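Local coordinates for cytochrome cL (Hyphomicrobium denitrificans, PDB 2D0W), which carries a heme and probably accepts electrons from methanol dehydrogenase during methanol oxidation in the periplasm, at residues 128-131 with 132-135. Residues are numbered along the deposited sequence; the frame is centred on the assembly and turned at random.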
loop_
_atom_site.group_PDB
_atom_site.type_symbol
_atom_site.label_atom_id
_atom_site.label_comp_id
_atom_site.label_asym_id
_atom_site.label_seq_id
_atom_site.Cartn_x
_atom_site.Cartn_y
_atom_site.Cartn_z
ATOM N N ASP A 128 -14.236 -3.722 4.717
ATOM C CA ASP A 128 -14.912 -5.017 4.595
ATOM C C ASP A 128 -14.236 -6.041 5.505
ATOM O O ASP A 128 -13.153 -5.776 6.043
ATOM C CB ASP A 128 -14.849 -5.535 3.150
ATOM C CG ASP A 128 -15.808 -4.808 2.203
ATOM O OD1 ASP A 128 -16.644 -4.001 2.654
ATOM O OD2 ASP A 128 -15.706 -5.046 0.972
ATOM N N ASP A 129 -14.849 -7.218 5.665
ATOM C CA ASP A 129 -14.300 -8.265 6.559
ATOM C C ASP A 129 -12.937 -8.744 6.049
ATOM O O ASP A 129 -12.749 -8.953 4.851
ATOM C CB ASP A 129 -15.264 -9.466 6.709
ATOM C CG ASP A 129 -14.621 -10.654 7.465
ATOM O OD1 ASP A 129 -14.239 -11.639 6.808
ATOM O OD2 ASP A 129 -14.468 -10.582 8.713
ATOM N N VAL A 130 -11.989 -8.914 6.962
ATOM C CA VAL A 130 -10.630 -9.339 6.615
ATOM C C VAL A 130 -10.223 -10.778 7.023
ATOM O O VAL A 130 -9.029 -11.150 6.972
ATOM C CB VAL A 130 -9.628 -8.383 7.211
ATOM C CG1 VAL A 130 -9.736 -7.043 6.469
ATOM C CG2 VAL A 130 -9.907 -8.206 8.779
ATOM N N ALA A 131 -11.184 -11.605 7.392
ATOM C CA ALA A 131 -10.824 -12.990 7.785
ATOM C C ALA A 131 -10.101 -13.750 6.643
ATOM O O ALA A 131 -9.234 -14.589 6.882
ATOM C CB ALA A 131 -12.070 -13.736 8.268
ATOM N N ASP A 132 -10.402 -13.400 5.404
ATOM C CA ASP A 132 -9.780 -14.044 4.258
ATOM C C ASP A 132 -8.599 -13.240 3.687
ATOM O O ASP A 132 -8.035 -13.614 2.646
ATOM C CB ASP A 132 -10.833 -14.235 3.170
ATOM C CG ASP A 132 -10.811 -15.627 2.564
ATOM O OD1 ASP A 132 -11.651 -16.445 3.001
ATOM O OD2 ASP A 132 -9.987 -15.911 1.654
ATOM N N ALA A 133 -8.208 -12.157 4.371
ATOM C CA ALA A 133 -7.250 -11.201 3.811
ATOM C C ALA A 133 -5.880 -11.820 3.609
ATOM O O ALA A 133 -5.244 -12.218 4.561
ATOM C CB ALA A 133 -7.171 -9.937 4.702
ATOM N N ASP A 134 -5.434 -11.922 2.357
ATOM C CA ASP A 134 -4.091 -12.460 2.049
ATOM C C ASP A 134 -2.926 -11.588 2.557
ATOM O O ASP A 134 -1.785 -12.066 2.618
ATOM C CB ASP A 134 -3.919 -12.708 0.533
ATOM C CG ASP A 134 -4.901 -13.715 -0.009
ATOM O OD1 ASP A 134 -5.738 -14.255 0.758
ATOM O OD2 ASP A 134 -4.853 -13.980 -1.220
ATOM N N TRP A 135 -3.203 -10.327 2.930
ATOM C CA TRP A 135 -2.152 -9.354 3.324
ATOM C C TRP A 135 -1.974 -9.149 4.822
ATOM O O TRP A 135 -1.127 -8.323 5.254
ATOM C CB TRP A 135 -2.432 -7.963 2.712
ATOM C CG TRP A 135 -3.656 -7.271 3.320
ATOM C CD1 TRP A 135 -3.686 -6.467 4.431
ATOM C CD2 TRP A 135 -4.982 -7.315 2.828
ATOM N NE1 TRP A 135 -4.959 -6.044 4.687
ATOM C CE2 TRP A 135 -5.777 -6.531 3.701
ATOM C CE3 TRP A 135 -5.588 -7.946 1.746
ATOM C CZ2 TRP A 135 -7.151 -6.370 3.517
ATOM C CZ3 TRP A 135 -6.952 -7.790 1.563
ATOM C CH2 TRP A 135 -7.723 -7.017 2.455
#
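V130 and A133 are the two ends of a type I beta turn, closed by the backbone hydrogen bond from A133 N to V130 O (2.9 Å). The N-H points almost straight at its acceptor, at 162°, and A131 and D132 fill the two middle positions of the turn. A second, weak hydrogen bond lies at the entrance to the turn: A131 N donates to D129 OD1 at 3.1 Å. With CG of D129 turned anti to the backbone N (chi1 172°), the carboxylate bends toward the N-H of A131, two residues on, the pattern of an Asx turn, here weakly held. The carboxylate of D132 stays well apart from it, OD1 of D129 and OD1 of D132 being 6.7 Å from each other.

Apolar contacts gather on the buried side of the turn. CB of V130 meets CB of A133 at 3.8 Å, so the bond that closes the turn is matched by side-chain packing. W135 then folds back over A133: its chi1 of 69° sets the indole between the backbone N and the carbonyl carbon, and the methyl of A133 lies 3.5 Å from the plane of one ring face, displaced toward the rim. From the far end of the indole, CZ2 reaches CG1 of V130 at 4.0 Å, an oblique touch, the two side chains crossing at about a right angle.

The turn belongs to the loop that leads from helix 112-124 to helix 138-143. K141 of the latter helix hydrogen-bonds through NZ to the carbonyl oxygens of A131 and A133, while V130 also packs on F144, just beyond that helix, and D134 OD2 bonds to T86 OG1, shortly before helix 88-97.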